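Local coordinates for protein GH26C (Muricauda sp. MAR_2010_75, PDB 6Q78) that probably hydrolyses internal beta-1,4-mannosidic bonds in mannan-type polysaccharides, acting as an endo-mannanase of glycoside hydrolase family 26, at residues S100-M105 / N391-F396; K74-N79 / P409-L414; S91-N96 / T382-L387; P224-D229 / G295-G300. All blocks are in the same frame, centred on the assembly; numbering follows the deposited sequence.

Contact 1. Residues S100-M105 / N391-F396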
loop_
_atom_site.group_PDB
_atom_site.type_symbol
_atom_site.label_atom_id
_atom_site.label_comp_id
_atom_site.label_asym_id
_atom_site.label_seq_id
_atom_site.Cartn_x
_atom_site.Cartn_y
_atom_site.Cartn_z
ATOM N N SER A 100 -11.087 9.027 12.838
ATOM C CA SER A 100 -9.869 9.188 12.052
ATOM C C SER A 100 -9.575 10.672 11.859
ATOM O O SER A 100 -10.492 11.509 11.801
ATOM C CB SER A 100 -10.056 8.524 10.672
ATOM O OG SER A 100 -10.993 9.221 9.841
ATOM N N ASP A 101 -8.282 11.021 11.765
ATOM C CA ASP A 101 -7.957 12.424 11.533
ATOM C C ASP A 101 -8.595 12.936 10.249
ATOM O O ASP A 101 -9.039 14.081 10.199
ATOM C CB ASP A 101 -6.444 12.655 11.503
ATOM C CG ASP A 101 -5.803 12.569 12.871
ATOM O OD1 ASP A 101 -6.531 12.566 13.888
ATOM O OD2 ASP A 101 -4.550 12.547 12.949
ATOM N N ILE A 102 -8.659 12.116 9.194
ATOM C CA ILE A 102 -9.280 12.605 7.967
ATOM C C ILE A 102 -10.750 12.926 8.194
ATOM O O ILE A 102 -11.262 13.896 7.627
ATOM C CB ILE A 102 -9.013 11.643 6.794
ATOM C CG1 ILE A 102 -7.586 11.888 6.292
ATOM C CG2 ILE A 102 -9.989 11.845 5.625
ATOM C CD1 ILE A 102 -7.122 10.863 5.248
ATOM N N LYS A 103 -11.439 12.162 9.049
ATOM C CA LYS A 103 -12.834 12.504 9.371
ATOM C C LYS A 103 -12.928 13.723 10.290
ATOM O O LYS A 103 -13.833 14.552 10.128
ATOM C CB LYS A 103 -13.541 11.304 10.000
ATOM C CG LYS A 103 -15.010 11.578 10.356
ATOM C CD LYS A 103 -15.683 10.282 10.767
ATOM C CE LYS A 103 -16.945 10.559 11.530
ATOM N NZ LYS A 103 -17.964 11.136 10.655
ATOM N N LYS A 104 -11.998 13.876 11.248
ATOM C CA LYS A 104 -11.981 15.122 12.023
ATOM C C LYS A 104 -11.882 16.325 11.101
ATOM O O LYS A 104 -12.476 17.378 11.366
ATOM C CB LYS A 104 -10.784 15.167 12.989
ATOM C CG LYS A 104 -10.705 14.071 14.086
ATOM C CD LYS A 104 -9.526 14.388 15.009
ATOM C CE LYS A 104 -9.347 13.399 16.133
ATOM N NZ LYS A 104 -8.688 12.129 15.668
ATOM N N MET A 105 -11.073 16.208 10.051
ATOM C CA MET A 105 -10.761 17.311 9.150
ATOM C C MET A 105 -11.886 17.561 8.156
ATOM O O MET A 105 -12.334 18.712 7.998
ATOM C CB MET A 105 -9.470 16.939 8.393
ATOM C CG MET A 105 -8.909 18.043 7.472
ATOM S SD MET A 105 -8.413 19.557 8.380
ATOM C CE MET A 105 -9.684 20.734 7.834
ATOM N N ASN A 391 -7.038 24.232 5.220
ATOM C CA ASN A 391 -7.861 24.713 4.124
ATOM C C ASN A 391 -7.433 24.155 2.775
ATOM O O ASN A 391 -8.237 23.828 1.939
ATOM C CB ASN A 391 -7.955 26.251 4.107
ATOM C CG ASN A 391 -8.957 26.754 3.083
ATOM O OD1 ASN A 391 -8.583 27.291 2.062
ATOM N ND2 ASN A 391 -10.239 26.544 3.359
ATOM N N ASP A 392 -6.121 24.059 2.597
ATOM C CA ASP A 392 -5.545 23.516 1.379
ATOM C C ASP A 392 -6.002 22.049 1.218
ATOM O O ASP A 392 -6.388 21.642 0.166
ATOM C CB ASP A 392 -4.012 23.645 1.457
ATOM C CG ASP A 392 -3.283 22.979 0.313
ATOM O OD1 ASP A 392 -3.761 22.985 -0.798
ATOM O OD2 ASP A 392 -2.206 22.479 0.598
ATOM N N PHE A 393 -5.988 21.303 2.301
ATOM C CA PHE A 393 -6.445 19.920 2.255
ATOM C C PHE A 393 -7.924 19.843 1.902
ATOM O O PHE A 393 -8.330 18.990 1.173
ATOM C CB PHE A 393 -6.173 19.231 3.580
ATOM C CG PHE A 393 -6.375 17.744 3.557
ATOM C CD1 PHE A 393 -5.448 16.941 2.970
ATOM C CD2 PHE A 393 -7.454 17.168 4.138
ATOM C CE1 PHE A 393 -5.595 15.563 2.968
ATOM C CE2 PHE A 393 -7.629 15.807 4.130
ATOM C CZ PHE A 393 -6.687 14.989 3.545
ATOM N N MET A 394 -8.730 20.752 2.442
ATOM C CA MET A 394 -10.149 20.760 2.125
ATOM C C MET A 394 -10.390 21.029 0.664
ATOM O O MET A 394 -11.239 20.438 0.057
ATOM C CB MET A 394 -10.874 21.812 2.962
ATOM C CG MET A 394 -10.947 21.469 4.425
ATOM S SD MET A 394 -11.928 20.001 4.801
ATOM C CE MET A 394 -13.247 20.043 3.616
ATOM N N GLU A 395 -9.624 21.946 0.104
ATOM C CA GLU A 395 -9.746 22.236 -1.296
ATOM C C GLU A 395 -9.378 21.014 -2.129
ATOM O O GLU A 395 -10.052 20.699 -3.075
ATOM C CB GLU A 395 -8.915 23.463 -1.694
ATOM C CG GLU A 395 -9.117 23.835 -3.145
ATOM C CD GLU A 395 -8.407 25.099 -3.559
ATOM O OE1 GLU A 395 -7.682 25.686 -2.747
ATOM O OE2 GLU A 395 -8.581 25.455 -4.714
ATOM N N PHE A 396 -8.315 20.329 -1.732
ATOM C CA PHE A 396 -7.883 19.122 -2.421
ATOM C C PHE A 396 -8.963 18.042 -2.384
ATOM O O PHE A 396 -9.319 17.488 -3.425
ATOM C CB PHE A 396 -6.553 18.655 -1.809
ATOM C CG PHE A 396 -6.171 17.222 -2.102
ATOM C CD1 PHE A 396 -5.895 16.802 -3.395
ATOM C CD2 PHE A 396 -6.032 16.317 -1.065
ATOM C CE1 PHE A 396 -5.515 15.485 -3.653
ATOM C CE2 PHE A 396 -5.648 14.994 -1.304
ATOM C CZ PHE A 396 -5.375 14.584 -2.609
#
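M105 reaches from the short helix 101-106 to both F393 and M394 on helix 390-397. The two helix segments run almost perpendicular, their axes crossing at -93° and 11.5 Å apart at closest approach, so side chains rather than backbones fill the interval. M105 points its CB at the other helix. With CG anti to the backbone N (chi1 -175°), its chain extends across the gap and then bends at chi2, so that two parts of it are used. The CG methylene lies 3.7 Å from F393 CD2, meeting the ring obliquely, and the terminal CE lies 3.7 Å from M394 CG. M394, bent at chi2 and chi3, crosses M105 obliquely, its SD 3.5 Å from the M105 carbonyl O. Deeper in, I102 adds a looser touch, its CG1 4.2 Å from F393 CZ. F393 also takes part in an edge-to-face pair with F352 and rests on F372, which places its ring in the layer between the helices and the barrel strands of this TIM-barrel enzyme. The start of helix 101-106 is fixed by S100 at the N-cap, its OG accepting from K103 N at 3.1 Å. On the flank away from F393, K104 NZ forms a salt bridge to D101 OD1 at 2.8 Å, meeting that oxygen nearly along its C-O axis. No hydrogen bond joins the two segments. The contact therefore rests on one thioether chain, that of M105, laid between the buried F393 ring and a second methionine, a dispersion contact in which shape matters more than direction.

Contact 2. Residues K74-N79 / P409-L414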
loop_
_atom_site.group_PDB
_atom_site.type_symbol
_atom_site.label_atom_id
_atom_site.label_comp_id
_atom_site.label_asym_id
_atom_site.label_seq_id
_atom_site.Cartn_x
_atom_site.Cartn_y
_atom_site.Cartn_z
ATOM N N LYS A 74 -9.819 -0.476 -11.242
ATOM C CA LYS A 74 -9.392 -0.186 -12.604
ATOM C C LYS A 74 -10.363 0.778 -13.274
ATOM O O LYS A 74 -9.943 1.724 -13.952
ATOM C CB LYS A 74 -9.282 -1.500 -13.375
ATOM C CG LYS A 74 -8.808 -1.394 -14.820
ATOM C CD LYS A 74 -7.366 -0.936 -14.924
ATOM C CE LYS A 74 -6.912 -1.127 -16.365
ATOM N NZ LYS A 74 -5.612 -0.439 -16.574
ATOM N N LEU A 75 -11.672 0.575 -13.048
ATOM C CA LEU A 75 -12.693 1.423 -13.655
ATOM C C LEU A 75 -12.609 2.845 -13.110
ATOM O O LEU A 75 -12.580 3.817 -13.877
ATOM C CB LEU A 75 -14.086 0.832 -13.404
ATOM C CG LEU A 75 -15.223 1.699 -13.938
ATOM C CD1 LEU A 75 -15.105 1.833 -15.436
ATOM C CD2 LEU A 75 -16.564 1.093 -13.551
ATOM N N LEU A 76 -12.550 2.989 -11.784
ATOM C CA LEU A 76 -12.578 4.349 -11.249
ATOM C C LEU A 76 -11.281 5.098 -11.564
ATOM O O LEU A 76 -11.307 6.331 -11.735
ATOM C CB LEU A 76 -12.926 4.366 -9.766
ATOM C CG LEU A 76 -11.851 3.959 -8.796
ATOM C CD1 LEU A 76 -10.920 5.141 -8.470
ATOM C CD2 LEU A 76 -12.541 3.490 -7.498
ATOM N N SER A 77 -10.180 4.371 -11.772
ATOM C CA SER A 77 -8.912 5.027 -12.110
ATOM C C SER A 77 -8.973 5.794 -13.433
ATOM O O SER A 77 -8.102 6.639 -13.685
ATOM C CB SER A 77 -7.736 4.018 -12.098
ATOM O OG SER A 77 -7.760 3.245 -13.287
ATOM N N GLN A 78 -9.944 5.510 -14.319
ATOM C CA GLN A 78 -10.005 6.261 -15.576
ATOM C C GLN A 78 -10.129 7.758 -15.331
ATOM O O GLN A 78 -9.581 8.566 -16.095
ATOM C CB GLN A 78 -11.171 5.779 -16.454
ATOM C CG GLN A 78 -11.090 4.297 -16.788
ATOM C CD GLN A 78 -9.675 3.891 -17.231
ATOM O OE1 GLN A 78 -9.226 4.292 -18.299
ATOM N NE2 GLN A 78 -8.965 3.116 -16.398
ATOM N N ASN A 79 -10.830 8.156 -14.271
ATOM C CA ASN A 79 -10.970 9.581 -14.028
ATOM C C ASN A 79 -10.960 10.000 -12.565
ATOM O O ASN A 79 -11.227 11.175 -12.291
ATOM C CB ASN A 79 -12.269 10.099 -14.650
ATOM C CG ASN A 79 -13.482 9.400 -14.111
ATOM O OD1 ASN A 79 -13.425 8.701 -13.103
ATOM N ND2 ASN A 79 -14.615 9.590 -14.792
ATOM N N PRO A 409 -17.726 4.232 -4.417
ATOM C CA PRO A 409 -18.597 3.249 -5.077
ATOM C C PRO A 409 -18.726 2.001 -4.218
ATOM O O PRO A 409 -17.988 1.808 -3.246
ATOM C CB PRO A 409 -17.813 2.881 -6.343
ATOM C CG PRO A 409 -16.750 3.900 -6.491
ATOM C CD PRO A 409 -16.438 4.379 -5.118
ATOM N N GLU A 410 -19.619 1.114 -4.627
ATOM C CA GLU A 410 -19.668 -0.249 -4.080
ATOM C C GLU A 410 -18.529 -1.032 -4.728
ATOM O O GLU A 410 -18.662 -1.602 -5.818
ATOM C CB GLU A 410 -21.034 -0.881 -4.326
ATOM C CG GLU A 410 -22.161 -0.133 -3.605
ATOM C CD GLU A 410 -23.524 -0.741 -3.846
ATOM O OE1 GLU A 410 -23.673 -1.967 -3.688
ATOM O OE2 GLU A 410 -24.453 0.015 -4.194
ATOM N N MET A 411 -17.389 -1.076 -4.044
ATOM C CA MET A 411 -16.185 -1.630 -4.643
ATOM C C MET A 411 -16.205 -3.140 -4.724
ATOM O O MET A 411 -15.379 -3.720 -5.446
ATOM C CB MET A 411 -14.960 -1.192 -3.823
ATOM C CG MET A 411 -14.777 0.337 -3.768
ATOM S SD MET A 411 -14.354 1.088 -5.344
ATOM C CE MET A 411 -12.747 0.355 -5.651
ATOM N N TYR A 412 -17.077 -3.799 -3.966
ATOM C CA TYR A 412 -17.012 -5.237 -3.830
ATOM C C TYR A 412 -18.144 -5.927 -4.569
ATOM O O TYR A 412 -18.358 -7.120 -4.380
ATOM C CB TYR A 412 -16.995 -5.610 -2.344
ATOM C CG TYR A 412 -15.786 -4.981 -1.653
ATOM C CD1 TYR A 412 -14.509 -5.397 -1.955
ATOM C CD2 TYR A 412 -15.924 -3.912 -0.762
ATOM C CE1 TYR A 412 -13.400 -4.808 -1.372
ATOM C CE2 TYR A 412 -14.812 -3.325 -0.165
ATOM C CZ TYR A 412 -13.556 -3.790 -0.488
ATOM O OH TYR A 412 -12.450 -3.211 0.088
ATOM N N ARG A 413 -18.867 -5.191 -5.414
ATOM C CA ARG A 413 -19.921 -5.734 -6.250
ATOM C C ARG A 413 -19.490 -5.581 -7.700
ATOM O O ARG A 413 -19.105 -4.490 -8.120
ATOM C CB ARG A 413 -21.207 -4.937 -5.996
ATOM C CG ARG A 413 -22.386 -5.348 -6.862
ATOM C CD ARG A 413 -23.635 -4.607 -6.413
ATOM N NE ARG A 413 -23.564 -3.185 -6.744
ATOM N N LEU A 414 -19.545 -6.655 -8.447
ATOM C CA LEU A 414 -19.224 -6.575 -9.862
ATOM C C LEU A 414 -20.477 -6.172 -10.612
ATOM O O LEU A 414 -21.533 -6.773 -10.391
ATOM C CB LEU A 414 -18.788 -7.951 -10.349
ATOM C CG LEU A 414 -17.910 -8.094 -11.585
ATOM C CD1 LEU A 414 -16.625 -7.359 -11.374
ATOM C CD2 LEU A 414 -17.659 -9.573 -11.892
#
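L76 and P409 bring their CA atoms to 8.7 Å, the closest CA pair between the end of helix 64-76 and the irregular segment 409-414, in which E410 to R413 form a type I beta turn. One methyl of L76 carries the contact. Its CD2 lies 3.6 Å from M411 CE and 3.7 Å from M411 SD, the two side chains crossing at about a right angle, and P409 CG adds a looser touch at 4.3 Å. M411 starts off across the approach, but bends at chi2 and chi3 (-67° and -65°) carry its thioether end back to the leucine. In this (beta/alpha)8 barrel both residues also pack on I82 of the first strand, 81-86, so the tail following strand 402-403 is laid against the start of the barrel. The same helix holds the turn by a polar link, N72 ND2 bonding to the carbonyl oxygens of M411 and R413. M411 CB, meanwhile, sits over the centre of one face of the Y412 ring. Just past the touching leucine the side chains of S77 and Q78 turn back to K74 O, which accepts from S77 OG at 2.7 Å and from Q78 NE2 at 3.0 Å, the two donors arriving from opposite faces of the carbonyl plane.

Contact 3. Residues S91-N96 / T382-L387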
loop_
_atom_site.group_PDB
_atom_site.type_symbol
_atom_site.label_atom_id
_atom_site.label_comp_id
_atom_site.label_asym_id
_atom_site.label_seq_id
_atom_site.Cartn_x
_atom_site.Cartn_y
_atom_site.Cartn_z
ATOM N N SER A 91 -3.968 5.613 14.660
ATOM C CA SER A 91 -2.842 6.526 14.834
ATOM C C SER A 91 -3.312 7.930 14.505
ATOM O O SER A 91 -3.877 8.163 13.429
ATOM C CB SER A 91 -1.660 6.125 13.942
ATOM O OG SER A 91 -0.455 6.779 14.381
ATOM N N PHE A 92 -3.144 8.848 15.461
ATOM C CA PHE A 92 -3.725 10.169 15.366
ATOM C C PHE A 92 -2.696 11.216 15.742
ATOM O O PHE A 92 -1.878 10.996 16.643
ATOM C CB PHE A 92 -4.917 10.306 16.332
ATOM C CG PHE A 92 -5.871 9.129 16.297
ATOM C CD1 PHE A 92 -5.684 8.046 17.146
ATOM C CD2 PHE A 92 -6.938 9.120 15.416
ATOM C CE1 PHE A 92 -6.569 6.964 17.119
ATOM C CE2 PHE A 92 -7.833 8.057 15.389
ATOM C CZ PHE A 92 -7.646 6.978 16.234
ATOM N N TYR A 93 -2.806 12.387 15.107
ATOM C CA TYR A 93 -2.045 13.544 15.565
ATOM C C TYR A 93 -2.306 13.795 17.045
ATOM O O TYR A 93 -3.465 13.839 17.494
ATOM C CB TYR A 93 -2.431 14.774 14.738
ATOM C CG TYR A 93 -1.717 16.049 15.096
ATOM C CD1 TYR A 93 -0.368 16.212 14.792
ATOM C CD2 TYR A 93 -2.395 17.087 15.708
ATOM C CE1 TYR A 93 0.291 17.385 15.109
ATOM C CE2 TYR A 93 -1.736 18.261 16.042
ATOM C CZ TYR A 93 -0.404 18.382 15.722
ATOM O OH TYR A 93 0.268 19.555 16.041
ATOM N N GLN A 94 -1.214 13.964 17.798
ATOM C CA GLN A 94 -1.235 14.204 19.247
ATOM C C GLN A 94 -2.006 13.131 20.014
ATOM O O GLN A 94 -2.434 13.350 21.150
ATOM C CB GLN A 94 -1.683 15.629 19.592
ATOM C CG GLN A 94 -0.714 16.659 19.037
ATOM C CD GLN A 94 -1.002 18.063 19.511
ATOM O OE1 GLN A 94 -2.153 18.448 19.720
ATOM N NE2 GLN A 94 0.056 18.849 19.673
ATOM N N ASP A 95 -2.142 11.948 19.416
ATOM C CA ASP A 95 -2.859 10.816 19.998
ATOM C C ASP A 95 -4.258 11.210 20.462
ATOM O O ASP A 95 -4.762 10.723 21.474
ATOM C CB ASP A 95 -2.070 10.122 21.110
ATOM C CG ASP A 95 -2.635 8.757 21.445
ATOM O OD1 ASP A 95 -3.146 8.072 20.527
ATOM O OD2 ASP A 95 -2.581 8.364 22.623
ATOM N N ASN A 96 -4.906 12.081 19.689
ATOM C CA ASN A 96 -6.284 12.493 19.970
ATOM C C ASN A 96 -7.181 11.447 19.305
ATOM O O ASN A 96 -7.577 11.578 18.149
ATOM C CB ASN A 96 -6.541 13.891 19.423
ATOM C CG ASN A 96 -7.880 14.424 19.831
ATOM O OD1 ASN A 96 -8.508 13.893 20.754
ATOM N ND2 ASN A 96 -8.329 15.480 19.164
ATOM N N THR A 382 -1.504 14.559 7.170
ATOM C CA THR A 382 -2.805 15.122 6.833
ATOM C C THR A 382 -3.246 15.967 8.021
ATOM O O THR A 382 -3.039 15.583 9.181
ATOM C CB THR A 382 -3.865 14.024 6.545
ATOM O OG1 THR A 382 -4.048 13.192 7.704
ATOM C CG2 THR A 382 -3.487 13.186 5.305
ATOM N N PRO A 383 -3.829 17.142 7.772
ATOM C CA PRO A 383 -4.101 18.080 8.868
ATOM C C PRO A 383 -5.415 17.767 9.571
ATOM O O PRO A 383 -6.266 17.016 9.075
ATOM C CB PRO A 383 -4.209 19.431 8.147
ATOM C CG PRO A 383 -4.792 19.057 6.799
ATOM C CD PRO A 383 -4.041 17.749 6.447
ATOM N N VAL A 384 -5.544 18.337 10.768
ATOM C CA VAL A 384 -6.828 18.378 11.464
ATOM C C VAL A 384 -7.174 19.857 11.613
ATOM O O VAL A 384 -6.316 20.721 11.371
ATOM C CB VAL A 384 -6.785 17.628 12.809
ATOM C CG1 VAL A 384 -6.482 16.114 12.588
ATOM C CG2 VAL A 384 -5.834 18.282 13.779
ATOM N N PRO A 385 -8.392 20.178 12.008
ATOM C CA PRO A 385 -8.769 21.593 12.003
ATOM C C PRO A 385 -7.900 22.471 12.906
ATOM O O PRO A 385 -7.553 22.123 13.997
ATOM C CB PRO A 385 -10.246 21.552 12.440
ATOM C CG PRO A 385 -10.726 20.214 11.942
ATOM C CD PRO A 385 -9.560 19.314 12.242
ATOM N N GLY A 386 -7.569 23.634 12.379
ATOM C CA GLY A 386 -6.725 24.585 13.065
ATOM C C GLY A 386 -5.247 24.438 12.747
ATOM O O GLY A 386 -4.474 25.267 13.134
ATOM N N LEU A 387 -4.856 23.389 12.040
ATOM C CA LEU A 387 -3.453 23.237 11.702
ATOM C C LEU A 387 -3.168 23.868 10.379
ATOM O O LEU A 387 -4.003 23.903 9.532
ATOM C CB LEU A 387 -3.061 21.758 11.611
ATOM C CG LEU A 387 -3.040 20.948 12.889
ATOM C CD1 LEU A 387 -2.423 19.576 12.565
ATOM C CD2 LEU A 387 -2.236 21.639 13.981
#
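The first torsions of Y93 and L387 aim the two side chains at each other from opposite directions: the tyrosine CG is anti to its own N (chi1 -180°), while the leucine CG is anti to its carbonyl carbon (chi1 -69°). Each residue belongs to a type II beta turn, F92 to D95 on the loop after the first strand of the (beta/alpha)8 barrel, 81-86, and V384 to L387 on the loop between strand 379-380 and helix 390-397, beyond the eighth barrel strand. The central interaction is a CH-pi contact. L387 CD1 stands over one face of the Y93 ring, 3.9 Å from its centroid and 17° off the ring normal, displaced toward the rim, and comes within 3.8 Å of Y93 CE2. V384 supplies a second, oblique touch, its CG2 4.1 Å from Y93 CD2. The opposite ring face is taken by Q94 of the same turn, whose CG sits 3.5 Å above the plane, so the aromatic group is held between a leucine methyl and a glutamine methylene. Y380 adds an edge-to-face pair with the same ring. Replaced by an alanine, this tyrosine would probably leave a gap between the two turns, with L387 CD1 and V384 CG2 deprived of the ring they pack on. The backbone is fixed too: Y93 N bonds to D101 OD2 on the following helix, and N96 O receives K104 NZ. In the partner turn, P385 and G386 occupy the two central positions, and the G386 backbone angles suit glycine. Beyond the ring, L387 CD2 lies 3.9 Å from Y93 OH.

Contact 4. Residues P224-D229 / G295-G300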
loop_
_atom_site.group_PDB
_atom_site.type_symbol
_atom_site.label_atom_id
_atom_site.label_comp_id
_atom_site.label_asym_id
_atom_site.label_seq_id
_atom_site.Cartn_x
_atom_site.Cartn_y
_atom_site.Cartn_z
ATOM N N PRO A 224 4.322 -6.312 -0.591
ATOM C CA PRO A 224 5.513 -6.723 0.167
ATOM C C PRO A 224 6.798 -6.196 -0.464
ATOM O O PRO A 224 6.846 -5.850 -1.657
ATOM C CB PRO A 224 5.496 -8.249 0.021
ATOM C CG PRO A 224 4.901 -8.445 -1.378
ATOM C CD PRO A 224 3.811 -7.366 -1.490
ATOM N N PHE A 225 7.851 -6.150 0.369
ATOM C CA PHE A 225 9.216 -5.863 -0.126
ATOM C C PHE A 225 9.244 -4.568 -0.927
ATOM O O PHE A 225 9.850 -4.457 -1.996
ATOM C CB PHE A 225 9.809 -7.078 -0.882
ATOM C CG PHE A 225 9.716 -8.351 -0.076
ATOM C CD1 PHE A 225 10.448 -8.453 1.103
ATOM C CD2 PHE A 225 8.885 -9.401 -0.454
ATOM C CE1 PHE A 225 10.347 -9.584 1.898
ATOM C CE2 PHE A 225 8.781 -10.544 0.322
ATOM C CZ PHE A 225 9.534 -10.633 1.498
ATOM N N HIS A 226 8.601 -3.554 -0.350
ATOM C CA HIS A 226 8.470 -2.267 -1.030
ATOM C C HIS A 226 9.740 -1.413 -0.913
ATOM O O HIS A 226 10.616 -1.621 -0.057
ATOM C CB HIS A 226 7.266 -1.495 -0.447
ATOM C CG HIS A 226 7.425 -1.114 0.999
ATOM N ND1 HIS A 226 7.672 -2.049 1.991
ATOM C CD2 HIS A 226 7.353 0.092 1.625
ATOM C CE1 HIS A 226 7.758 -1.436 3.153
ATOM N NE2 HIS A 226 7.555 -0.138 2.968
ATOM N N GLU A 227 9.827 -0.417 -1.784
ATOM C CA GLU A 227 10.953 0.523 -1.737
ATOM C C GLU A 227 12.285 -0.187 -1.864
ATOM O O GLU A 227 13.305 0.271 -1.318
ATOM C CB GLU A 227 10.910 1.418 -0.477
ATOM C CG GLU A 227 9.604 2.258 -0.439
ATOM C CD GLU A 227 9.410 3.056 0.824
ATOM O OE1 GLU A 227 10.292 3.111 1.678
ATOM O OE2 GLU A 227 8.297 3.634 0.974
ATOM N N PHE A 228 12.302 -1.256 -2.663
ATOM C CA PHE A 228 13.468 -2.113 -2.836
ATOM C C PHE A 228 14.560 -1.466 -3.684
ATOM O O PHE A 228 15.655 -2.056 -3.804
ATOM C CB PHE A 228 12.983 -3.379 -3.563
ATOM C CG PHE A 228 12.319 -3.080 -4.899
ATOM C CD1 PHE A 228 13.095 -2.849 -6.029
ATOM C CD2 PHE A 228 10.947 -2.981 -5.010
ATOM C CE1 PHE A 228 12.487 -2.537 -7.235
ATOM C CE2 PHE A 228 10.328 -2.683 -6.229
ATOM C CZ PHE A 228 11.118 -2.452 -7.336
ATOM N N ASP A 229 14.295 -0.297 -4.271
ATOM C CA ASP A 229 15.322 0.460 -4.991
ATOM C C ASP A 229 16.163 1.322 -4.066
ATOM O O ASP A 229 17.232 1.794 -4.489
ATOM C CB ASP A 229 14.699 1.272 -6.147
ATOM C CG ASP A 229 13.505 2.140 -5.705
ATOM O OD1 ASP A 229 12.924 1.865 -4.636
ATOM O OD2 ASP A 229 13.158 3.089 -6.455
ATOM N N GLY A 295 2.635 0.116 -8.373
ATOM C CA GLY A 295 2.709 1.281 -7.523
ATOM C C GLY A 295 4.093 1.919 -7.504
ATOM O O GLY A 295 5.052 1.458 -8.134
ATOM N N MET A 296 4.158 3.041 -6.800
ATOM C CA MET A 296 5.425 3.639 -6.394
ATOM C C MET A 296 5.157 4.456 -5.139
ATOM O O MET A 296 4.031 4.922 -4.916
ATOM C CB MET A 296 6.040 4.547 -7.470
ATOM C CG MET A 296 5.176 5.793 -7.704
ATOM S SD MET A 296 5.939 6.943 -8.874
ATOM C CE MET A 296 7.500 7.344 -8.012
ATOM N N ASP A 297 6.193 4.598 -4.321
ATOM C CA ASP A 297 6.179 5.499 -3.177
ATOM C C ASP A 297 6.954 6.764 -3.535
ATOM O O ASP A 297 8.000 6.710 -4.196
ATOM C CB ASP A 297 6.800 4.841 -1.944
ATOM C CG ASP A 297 6.001 3.635 -1.476
ATOM O OD1 ASP A 297 4.909 3.430 -2.025
ATOM O OD2 ASP A 297 6.447 2.943 -0.546
ATOM N N ASN A 298 6.443 7.918 -3.113
ATOM C CA ASN A 298 7.170 9.153 -3.409
ATOM C C ASN A 298 6.941 10.191 -2.318
ATOM O O ASN A 298 5.895 10.861 -2.301
ATOM C CB ASN A 298 6.790 9.695 -4.772
ATOM C CG ASN A 298 7.835 10.663 -5.327
ATOM O OD1 ASN A 298 8.706 11.133 -4.583
ATOM N ND2 ASN A 298 7.769 10.953 -6.649
ATOM N N TYR A 299 7.942 10.356 -1.457
ATOM C CA TYR A 299 8.033 11.519 -0.584
ATOM C C TYR A 299 9.085 12.505 -1.077
ATOM O O TYR A 299 8.892 13.718 -0.953
ATOM C CB TYR A 299 8.457 11.085 0.827
ATOM C CG TYR A 299 7.513 10.070 1.467
ATOM C CD1 TYR A 299 7.664 8.696 1.240
ATOM C CD2 TYR A 299 6.437 10.500 2.248
ATOM C CE1 TYR A 299 6.802 7.776 1.864
ATOM C CE2 TYR A 299 5.565 9.610 2.809
ATOM C CZ TYR A 299 5.769 8.257 2.630
ATOM O OH TYR A 299 4.885 7.356 3.231
ATOM N N GLY A 300 10.172 12.009 -1.661
ATOM C CA GLY A 300 11.307 12.876 -1.950
ATOM C C GLY A 300 11.000 13.999 -2.927
ATOM O O GLY A 300 11.487 15.123 -2.754
#
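D297, on the weakly bonded strand 293-298, is the first residue of segment 295-300 to touch the loop 224-229, and its CB points toward that loop. D297 OD2 lies 2.5 Å from E227 OE2, with the two carboxylate planes perpendicular (90°). The glutamate stretches to this position through an extended chain (chi2 174°), and its CG also passes D297 OD2 at 3.2 Å. The same oxygen meets the H226 ring at its edge, in plane, 3.7 Å from H226 CD2. D297 is held by further partners: OD2 forms a salt bridge with R223, and OD1 a hydrogen bond with T334. N298 turns away, and Y299 then presents its ring edge to the acid, CE1 standing 4.5 Å from E227 OE2, while its hydroxyl bonds to E335. E227, after the fourth barrel strand, and E335, on the seventh, occupy positions consistent with the paired catalytic glutamates of clan GH-A enzymes. E227 OE1 bonds to W232 NE1, and a bound Tris molecule, probably from the crystallisation liquor, is held by E227 OE2 and H226 NE2. An alanine in place of E227 would probably leave the W232 indole N-H without its acceptor and open a gap beside D297. With W232 bonded to one oxygen and D297 packed close beside the other, E227 is probably restricted in rotation, which would keep its carboxylate oriented in what is likely the active site.

From the N terminus, the chain first reaches helix 64-76, whose end opens the widest loop; contact 2 closes it only near the C terminus, tying the tail after strand 402-403 to the start of the barrel. All the other contacts fall within it. Segments 91-96 and 100-105 follow the first strand in turn, and their partners, 382-387 and 391-396, come in the same order, so contacts 3 and 1 cross. Their centres lie about 10 Å apart and they touch, together fastening the first beta-alpha unit to the region between strands 379-380 and 402-403. Contact 4, innermost along the chain, joins the loop after the fourth strand to the end of the sixth, about 25 Å between centres from contacts 1 and 3.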